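Local coordinates for uncharacterized protein (Bacteroides vulgatus, PDB 4QB7) that probably forms part of the tip of fimbriae, the cell-surface filaments that mediate cell adhesion and biofilm formation, at residues M64-A69 with A97-K102; F40-Y45 with I91-Y96. All blocks are in the same frame, centred on the assembly; numbering follows the deposited sequence.

Interaction 1. Residues M64-A69 with A97-K102; sequences MYNEHA and APYESK. With SO4 (sulfate ion), chain P.
The backbones at Asn66 and Glu100, and at His68 and Tyr99, pass without pairing, with CA of His68 7.0 Å from CA of Tyr99, so the bridging falls to the side chains of Asn66, His68 and Tyr99, one of them reaching a main-chain oxygen. The imidazole of His68 lies flat on one face of the Tyr99 phenol in a face-to-face stack, the planes only 8° apart and the centroids 3.7 Å from each other. CB of His68 adds a CH-pi contact, 3.9 Å from the centroid of the Tyr99 ring. Outside the pair, NE2 of His68 is hydrogen-bonded to the carbonyl oxygen of Ala38, which fixes the turn of the imidazole. With CG trans to the backbone N (chi1 -167°), Asn66 reaches across so that ND2 meets Glu100 O at 3.0 Å, in a bond that is nearly straight and lies in the amide plane. The other amide atom, OD1, is held by the hydroxyl of Tyr96, so both ends of the amide are engaged. Tyr99 OH donates to O1 of a sulfate, probably from the crystallisation liquor, at 2.5 Å, and accepts from a water that also donates to Asn66 O. Asn66, with its positive phi of 51°, and Glu67 both face Ile42 of strand 40-47; the bend that brings the amide to the loop after strand 90-97 is thus a G1 beta bulge.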
HETATM    1  N   MSE A  64       0.781 -16.186  21.991  1.00 42.02           N
HETATM    2  CA  MSE A  64       0.635 -16.523  20.575  1.00 39.27           C
HETATM    3  C   MSE A  64       1.787 -15.870  19.852  1.00 45.55           C
HETATM    4  O   MSE A  64       2.057 -14.701  20.106  1.00 45.96           O
HETATM    5  CB  MSE A  64      -0.730 -16.053  19.987  1.00 38.85           C
HETATM    6  CG  MSE A  64      -1.946 -16.894  20.400  1.00 41.95           C
HETATM    7 SE   MSE A  64      -3.543 -16.280  19.487  0.75 44.64          SE
HETATM    8  CE  MSE A  64      -4.833 -17.393  20.291  1.00 42.09           C
ATOM      9  N   TYR A  65       2.491 -16.606  18.986  1.00 44.07           N
ATOM     10  CA  TYR A  65       3.578 -16.029  18.197  1.00 44.73           C
ATOM     11  C   TYR A  65       3.297 -16.343  16.749  1.00 50.25           C
ATOM     12  O   TYR A  65       3.427 -17.499  16.334  1.00 52.75           O
ATOM     13  CB  TYR A  65       4.989 -16.511  18.636  1.00 46.76           C
ATOM     14  CG  TYR A  65       6.067 -15.900  17.768  1.00 48.71           C
ATOM     15  CD1 TYR A  65       6.465 -14.577  17.945  1.00 49.65           C
ATOM     16  CD2 TYR A  65       6.580 -16.592  16.671  1.00 50.08           C
ATOM     17  CE1 TYR A  65       7.372 -13.970  17.073  1.00 49.20           C
ATOM     18  CE2 TYR A  65       7.483 -15.992  15.791  1.00 50.49           C
ATOM     19  CZ  TYR A  65       7.891 -14.689  16.010  1.00 53.66           C
ATOM     20  OH  TYR A  65       8.793 -14.113  15.152  1.00 56.58           O
ATOM     21  N   ASN A  66       2.852 -15.335  15.994  1.00 44.91           N
ATOM     22  CA  ASN A  66       2.493 -15.472  14.584  1.00 44.48           C
ATOM     23  C   ASN A  66       1.517 -16.651  14.397  1.00 49.53           C
ATOM     24  O   ASN A  66       1.734 -17.525  13.552  1.00 50.75           O
ATOM     25  CB  ASN A  66       3.746 -15.609  13.696  1.00 44.13           C
ATOM     26  CG  ASN A  66       3.473 -15.456  12.236  1.00 56.17           C
ATOM     27  OD1 ASN A  66       2.680 -14.616  11.832  1.00 48.49           O
ATOM     28  ND2 ASN A  66       4.117 -16.275  11.416  1.00 46.80           N
ATOM     29  N   GLU A  67       0.450 -16.680  15.220  1.00 45.87           N
ATOM     30  CA  GLU A  67      -0.598 -17.704  15.147  1.00 46.22           C
ATOM     31  C   GLU A  67      -1.369 -17.508  13.856  1.00 51.07           C
ATOM     32  O   GLU A  67      -1.834 -16.408  13.600  1.00 50.94           O
ATOM     33  CB  GLU A  67      -1.528 -17.639  16.366  1.00 47.13           C
ATOM     34  CG  GLU A  67      -2.485 -18.813  16.485  1.00 53.44           C
ATOM     35  CD  GLU A  67      -1.839 -20.175  16.629  1.00 71.77           C
ATOM     36  OE1 GLU A  67      -0.898 -20.312  17.445  1.00 67.17           O
ATOM     37  OE2 GLU A  67      -2.281 -21.110  15.925  1.00 69.01           O
ATOM     38  N   HIS A  68      -1.445 -18.547  13.015  1.00 48.63           N
ATOM     39  CA  HIS A  68      -2.124 -18.475  11.719  1.00 47.24           C
ATOM     40  C   HIS A  68      -3.646 -18.585  11.870  1.00 50.83           C
ATOM     41  O   HIS A  68      -4.174 -19.666  12.191  1.00 51.11           O
ATOM     42  CB  HIS A  68      -1.604 -19.564  10.765  1.00 47.95           C
ATOM     43  CG  HIS A  68      -1.994 -19.344   9.334  1.00 50.55           C
ATOM     44  ND1 HIS A  68      -1.849 -20.341   8.390  1.00 52.60           N
ATOM     45  CD2 HIS A  68      -2.519 -18.248   8.734  1.00 50.77           C
ATOM     46  CE1 HIS A  68      -2.263 -19.819   7.253  1.00 51.07           C
ATOM     47  NE2 HIS A  68      -2.676 -18.563   7.412  1.00 50.42           N
ATOM     48  N   ALA A  69      -4.338 -17.447  11.637  1.00 45.19           N
ATOM     49  CA  ALA A  69      -5.793 -17.336  11.677  1.00 44.63           C
ATOM     50  C   ALA A  69      -6.344 -17.390  10.256  1.00 51.90           C
ATOM     51  O   ALA A  69      -5.940 -16.596   9.397  1.00 50.83           O
ATOM     52  CB  ALA A  69      -6.206 -16.053  12.366  1.00 44.15           C
ATOM     53  N   ALA A  97      -1.388  -8.664   8.253  1.00 40.50           N
ATOM     54  CA  ALA A  97      -1.810  -9.431   7.082  1.00 39.85           C
ATOM     55  C   ALA A  97      -1.163  -8.835   5.833  1.00 43.00           C
ATOM     56  O   ALA A  97      -0.836  -7.642   5.834  1.00 39.65           O
ATOM     57  CB  ALA A  97      -3.325  -9.490   6.954  1.00 39.92           C
ATOM     58  N   PRO A  98      -0.900  -9.661   4.784  1.00 42.25           N
ATOM     59  CA  PRO A  98      -1.208 -11.104   4.658  1.00 42.77           C
ATOM     60  C   PRO A  98      -0.257 -11.920   5.522  1.00 47.94           C
ATOM     61  O   PRO A  98       0.840 -11.456   5.815  1.00 49.12           O
ATOM     62  CB  PRO A  98      -1.020 -11.361   3.156  1.00 44.18           C
ATOM     63  CG  PRO A  98       0.015 -10.372   2.747  1.00 47.76           C
ATOM     64  CD  PRO A  98      -0.254  -9.146   3.563  1.00 43.10           C
ATOM     65  N   TYR A  99      -0.681 -13.105   5.960  1.00 43.97           N
ATOM     66  CA  TYR A  99       0.140 -13.959   6.814  1.00 43.22           C
ATOM     67  C   TYR A  99       1.462 -14.394   6.142  1.00 48.66           C
ATOM     68  O   TYR A  99       1.473 -14.742   4.966  1.00 49.07           O
ATOM     69  CB  TYR A  99      -0.673 -15.177   7.215  1.00 43.46           C
ATOM     70  CG  TYR A  99       0.084 -16.204   8.024  1.00 43.87           C
ATOM     71  CD1 TYR A  99       0.250 -16.053   9.398  1.00 44.42           C
ATOM     72  CD2 TYR A  99       0.560 -17.374   7.433  1.00 45.21           C
ATOM     73  CE1 TYR A  99       0.946 -16.997  10.148  1.00 44.10           C
ATOM     74  CE2 TYR A  99       1.214 -18.347   8.182  1.00 46.18           C
ATOM     75  CZ  TYR A  99       1.420 -18.146   9.536  1.00 50.97           C
ATOM     76  OH  TYR A  99       2.062 -19.106  10.278  1.00 54.59           O
ATOM     77  N   GLU A 100       2.550 -14.409   6.917  1.00 45.87           N
ATOM     78  CA  GLU A 100       3.889 -14.847   6.511  1.00 46.42           C
ATOM     79  C   GLU A 100       4.202 -16.193   7.168  1.00 52.45           C
ATOM     80  O   GLU A 100       4.314 -16.250   8.392  1.00 53.99           O
ATOM     81  CB  GLU A 100       4.922 -13.772   6.917  1.00 47.66           C
ATOM     82  CG  GLU A 100       6.369 -14.095   6.588  1.00 55.37           C
ATOM     83  CD  GLU A 100       6.637 -14.410   5.137  1.00 64.19           C
ATOM     84  OE1 GLU A 100       6.604 -13.470   4.315  1.00 59.81           O
ATOM     85  OE2 GLU A 100       6.836 -15.601   4.817  1.00 59.61           O
ATOM     86  N   SER A 101       4.317 -17.278   6.390  1.00 50.78           N
ATOM     87  CA  SER A 101       4.579 -18.610   6.982  1.00 51.55           C
ATOM     88  C   SER A 101       6.062 -18.822   7.327  1.00 58.72           C
ATOM     89  O   SER A 101       6.369 -19.710   8.123  1.00 61.09           O
ATOM     90  CB  SER A 101       4.083 -19.737   6.080  1.00 52.76           C
ATOM     91  OG  SER A 101       4.760 -19.745   4.838  1.00 61.85           O
ATOM     92  N   LYS A 102       6.964 -18.001   6.759  1.00 55.59           N
ATOM     93  CA  LYS A 102       8.420 -18.048   6.989  1.00 56.60           C
ATOM     94  C   LYS A 102       8.854 -16.678   7.574  1.00 59.68           C
ATOM     95  O   LYS A 102       9.470 -15.866   6.867  1.00 59.79           O
ATOM     96  CB  LYS A 102       9.149 -18.377   5.660  1.00 59.43           C
ATOM     97  CG  LYS A 102       8.607 -19.602   4.904  1.00 63.44           C
ATOM     98  CD  LYS A 102       8.824 -20.932   5.652  1.00 65.13           C
ATOM     99  CE  LYS A 102       8.252 -22.126   4.915  1.00 71.20           C
ATOM    100  NZ  LYS A 102       6.774 -22.244   5.080  1.00 80.19           N
TER
HETATM  101  S   SO4 P 415       2.174 -22.290   9.036  0.70100.69           S
HETATM  102  O1  SO4 P 415       3.031 -21.390   9.812  0.70 99.25           O
HETATM  103  O2  SO4 P 415       0.892 -22.551   9.739  0.70100.49           O
HETATM  104  O3  SO4 P 415       1.875 -21.714   7.724  0.70101.23           O
HETATM  105  O4  SO4 P 415       2.918 -23.534   8.836  0.70101.35           O
HETATM  106  O   HOH W   1       2.893 -19.836  12.987  1.00 66.86           O

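Interaction 2. Residues F40-Y45 with I91-Y96; sequences FGIFAY and ITFFAY
A regular antiparallel strand pair joins Phe40-Tyr45 to Ile91-Tyr96; the axes of the two short segments approach to 4.5 Å. Gly41 with Tyr96, Phe43 with Phe94 and Tyr45 with Thr92 are hydrogen-bonded pairs, each closed by two reciprocal N-H to O bonds; the Phe43 N to Phe94 O bond measures 2.9 Å. Ile42 with Ala95 and Ala44 with Phe93 are the non-hydrogen-bonded pairs between them. On the face bearing these four side chains, CG2 of Ile42 reaches the edge of the Phe93 ring, 3.8 Å from CD2, while the methyl of Ala44 approaches the same ring obliquely. This face packs on strand 159-178 through Val160, Phe162 and Phe164, an arrangement consistent with the layered beta fold of the transthyretin clan. The other face shows what is known as aromatic rescue of glycine. Tyr96 places CG between its backbone N and carbonyl carbon (chi1 77°), which turns the ring back over Gly41 and sets CE1 3.8 Å from Gly41 CA. CD1 of Tyr96 also lies 4.0 Å from CE1 of Phe43. Farther along, CE1 of Tyr45 comes within 3.6 Å of CD2 of Phe94, the two rings nearly perpendicular at 87° and the tyrosine's atoms lying at the edge of the phenylalanine. Were Tyr45 an alanine, Phe94 would probably lose its neighbour along this edge and Trp52 its edge-to-face partner. Strand 111-113 and Pro122 lie against this same face, Leu113 touching both Phe43 and Tyr96.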
ATOM      1  N   PHE A  40      -4.573 -14.123   8.412  1.00 46.69           N
ATOM      2  CA  PHE A  40      -3.691 -13.191   9.116  1.00 44.65           C
ATOM      3  C   PHE A  40      -2.922 -13.901  10.229  1.00 47.65           C
ATOM      4  O   PHE A  40      -3.187 -15.071  10.508  1.00 47.27           O
ATOM      5  CB  PHE A  40      -4.516 -11.997   9.667  1.00 44.72           C
ATOM      6  CG  PHE A  40      -5.619 -12.324  10.656  1.00 44.41           C
ATOM      7  CD1 PHE A  40      -6.887 -12.706  10.214  1.00 45.04           C
ATOM      8  CD2 PHE A  40      -5.414 -12.179  12.022  1.00 43.86           C
ATOM      9  CE1 PHE A  40      -7.909 -12.982  11.118  1.00 44.73           C
ATOM     10  CE2 PHE A  40      -6.443 -12.460  12.929  1.00 46.89           C
ATOM     11  CZ  PHE A  40      -7.689 -12.849  12.467  1.00 44.53           C
ATOM     12  N   GLY A  41      -1.958 -13.196  10.814  1.00 43.73           N
ATOM     13  CA  GLY A  41      -1.133 -13.691  11.911  1.00 44.19           C
ATOM     14  C   GLY A  41      -1.329 -12.888  13.185  1.00 49.45           C
ATOM     15  O   GLY A  41      -1.427 -11.660  13.131  1.00 49.61           O
ATOM     16  N   ILE A  42      -1.399 -13.575  14.336  1.00 46.32           N
ATOM     17  CA  ILE A  42      -1.635 -12.969  15.649  1.00 45.77           C
ATOM     18  C   ILE A  42      -0.436 -13.105  16.566  1.00 49.51           C
ATOM     19  O   ILE A  42       0.175 -14.170  16.631  1.00 49.92           O
ATOM     20  CB  ILE A  42      -2.870 -13.619  16.352  1.00 48.90           C
ATOM     21  CG1 ILE A  42      -4.088 -13.739  15.418  1.00 48.54           C
ATOM     22  CG2 ILE A  42      -3.226 -12.900  17.669  1.00 49.60           C
ATOM     23  CD1 ILE A  42      -5.224 -14.637  15.960  1.00 48.05           C
ATOM     24  N   PHE A  43      -0.160 -12.033  17.325  1.00 45.63           N
ATOM     25  CA  PHE A  43       0.763 -11.953  18.448  1.00 45.24           C
ATOM     26  C   PHE A  43      -0.084 -11.777  19.673  1.00 47.21           C
ATOM     27  O   PHE A  43      -1.018 -10.980  19.639  1.00 46.79           O
ATOM     28  CB  PHE A  43       1.744 -10.793  18.324  1.00 47.75           C
ATOM     29  CG  PHE A  43       2.748 -10.873  17.202  1.00 51.36           C
ATOM     30  CD1 PHE A  43       2.461 -10.328  15.951  1.00 56.85           C
ATOM     31  CD2 PHE A  43       4.026 -11.369  17.428  1.00 54.21           C
ATOM     32  CE1 PHE A  43       3.422 -10.333  14.927  1.00 58.59           C
ATOM     33  CE2 PHE A  43       4.977 -11.398  16.406  1.00 58.41           C
ATOM     34  CZ  PHE A  43       4.673 -10.876  15.163  1.00 57.79           C
ATOM     35  N   ALA A  44       0.182 -12.524  20.742  1.00 43.47           N
ATOM     36  CA  ALA A  44      -0.563 -12.376  21.983  1.00 42.07           C
ATOM     37  C   ALA A  44       0.387 -12.452  23.168  1.00 46.80           C
ATOM     38  O   ALA A  44       1.219 -13.352  23.262  1.00 46.63           O
ATOM     39  CB  ALA A  44      -1.664 -13.407  22.083  1.00 42.46           C
ATOM     40  N   TYR A  45       0.274 -11.462  24.055  1.00 43.18           N
ATOM     41  CA  TYR A  45       1.108 -11.274  25.238  1.00 42.01           C
ATOM     42  C   TYR A  45       0.264 -11.360  26.500  1.00 46.45           C
ATOM     43  O   TYR A  45      -0.577 -10.498  26.767  1.00 46.70           O
ATOM     44  CB  TYR A  45       1.791  -9.889  25.159  1.00 41.81           C
ATOM     45  CG  TYR A  45       2.699  -9.650  23.970  1.00 41.50           C
ATOM     46  CD1 TYR A  45       2.178  -9.488  22.687  1.00 42.50           C
ATOM     47  CD2 TYR A  45       4.060  -9.449  24.142  1.00 43.41           C
ATOM     48  CE1 TYR A  45       3.004  -9.222  21.591  1.00 38.86           C
ATOM     49  CE2 TYR A  45       4.891  -9.151  23.057  1.00 44.87           C
ATOM     50  CZ  TYR A  45       4.362  -9.086  21.780  1.00 46.66           C
ATOM     51  OH  TYR A  45       5.181  -8.827  20.713  1.00 52.35           O
ATOM     52  N   ILE A  91      -4.710 -10.490  28.335  1.00 41.82           N
ATOM     53  CA  ILE A  91      -4.004 -10.829  27.084  1.00 41.33           C
ATOM     54  C   ILE A  91      -4.095  -9.654  26.119  1.00 45.40           C
ATOM     55  O   ILE A  91      -5.180  -9.121  25.880  1.00 44.94           O
ATOM     56  CB  ILE A  91      -4.467 -12.159  26.405  1.00 43.88           C
ATOM     57  CG1 ILE A  91      -4.468 -13.351  27.400  1.00 43.87           C
ATOM     58  CG2 ILE A  91      -3.575 -12.489  25.190  1.00 42.27           C
ATOM     59  CD1 ILE A  91      -5.339 -14.463  26.890  1.00 47.57           C
ATOM     60  N   THR A  92      -2.938  -9.235  25.594  1.00 42.59           N
ATOM     61  CA  THR A  92      -2.824  -8.157  24.628  1.00 41.09           C
ATOM     62  C   THR A  92      -2.523  -8.781  23.270  1.00 44.64           C
ATOM     63  O   THR A  92      -1.604  -9.602  23.127  1.00 44.55           O
ATOM     64  CB  THR A  92      -1.793  -7.108  25.075  1.00 40.53           C
ATOM     65  OG1 THR A  92      -2.403  -6.328  26.084  1.00 42.35           O
ATOM     66  CG2 THR A  92      -1.396  -6.155  23.952  1.00 34.53           C
ATOM     67  N   PHE A  93      -3.310  -8.369  22.272  1.00 39.50           N
ATOM     68  CA  PHE A  93      -3.210  -8.873  20.918  1.00 37.44           C
ATOM     69  C   PHE A  93      -2.722  -7.801  19.965  1.00 43.02           C
ATOM     70  O   PHE A  93      -2.917  -6.604  20.195  1.00 41.74           O
ATOM     71  CB  PHE A  93      -4.580  -9.420  20.456  1.00 37.59           C
ATOM     72  CG  PHE A  93      -5.121 -10.549  21.309  1.00 38.01           C
ATOM     73  CD1 PHE A  93      -5.861 -10.283  22.458  1.00 39.52           C
ATOM     74  CD2 PHE A  93      -4.888 -11.878  20.966  1.00 39.49           C
ATOM     75  CE1 PHE A  93      -6.334 -11.328  23.263  1.00 40.44           C
ATOM     76  CE2 PHE A  93      -5.365 -12.919  21.767  1.00 42.09           C
ATOM     77  CZ  PHE A  93      -6.102 -12.639  22.901  1.00 39.58           C
ATOM     78  N   PHE A  94      -2.050  -8.266  18.901  1.00 40.98           N
ATOM     79  CA  PHE A  94      -1.581  -7.544  17.715  1.00 40.42           C
ATOM     80  C   PHE A  94      -1.807  -8.469  16.535  1.00 42.90           C
ATOM     81  O   PHE A  94      -1.813  -9.692  16.709  1.00 42.45           O
ATOM     82  CB  PHE A  94      -0.096  -7.126  17.822  1.00 41.94           C
ATOM     83  CG  PHE A  94       0.219  -6.254  19.007  1.00 42.61           C
ATOM     84  CD1 PHE A  94       0.004  -4.879  18.957  1.00 43.78           C
ATOM     85  CD2 PHE A  94       0.720  -6.806  20.182  1.00 43.33           C
ATOM     86  CE1 PHE A  94       0.290  -4.076  20.065  1.00 44.16           C
ATOM     87  CE2 PHE A  94       1.021  -5.997  21.283  1.00 44.53           C
ATOM     88  CZ  PHE A  94       0.783  -4.644  21.223  1.00 42.06           C
ATOM     89  N   ALA A  95      -1.978  -7.916  15.344  1.00 37.66           N
ATOM     90  CA  ALA A  95      -2.186  -8.735  14.158  1.00 36.77           C
ATOM     91  C   ALA A  95      -1.664  -8.014  12.930  1.00 41.57           C
ATOM     92  O   ALA A  95      -1.594  -6.787  12.935  1.00 38.61           O
ATOM     93  CB  ALA A  95      -3.663  -9.054  13.993  1.00 36.77           C
ATOM     94  N   TYR A  96      -1.302  -8.775  11.888  1.00 40.15           N
ATOM     95  CA  TYR A  96      -0.855  -8.251  10.589  1.00 40.58           C
ATOM     96  C   TYR A  96      -1.408  -9.162   9.475  1.00 43.94           C
ATOM     97  O   TYR A  96      -1.812 -10.306   9.719  1.00 42.67           O
ATOM     98  CB  TYR A  96       0.704  -8.143  10.512  1.00 41.90           C
ATOM     99  CG  TYR A  96       1.371  -9.481  10.292  1.00 42.58           C
ATOM    100  CD1 TYR A  96       1.553 -10.371  11.346  1.00 44.08           C
ATOM    101  CD2 TYR A  96       1.703  -9.914   9.005  1.00 42.94           C
ATOM    102  CE1 TYR A  96       2.036 -11.658  11.131  1.00 43.74           C
ATOM    103  CE2 TYR A  96       2.158 -11.213   8.775  1.00 43.49           C
ATOM    104  CZ  TYR A  96       2.318 -12.080   9.844  1.00 46.97           C
ATOM    105  OH  TYR A  96       2.810 -13.344   9.646  1.00 48.15           O
TER

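From the N terminus the four segments run 40-45, 64-69, 91-96, 97-102, so the loops closed by the two contacts cross: interaction 2 joins the first to the third, interaction 1 the second to the fourth. Strand 40-47 lies between strands 64-72 and 90-97 in one sheet, paired antiparallel with both. Interaction 2 is one of these two pairings; interaction 1 reaches past strand 40-47, tying strand 64-72 to the loop that leaves strand 90-97 towards strand 111-113. Their centres are about 9 Å apart. Direct links include the packing of Tyr65 against Phe43 and a probable backbone hydrogen bond from Ala69 N to Phe40 O.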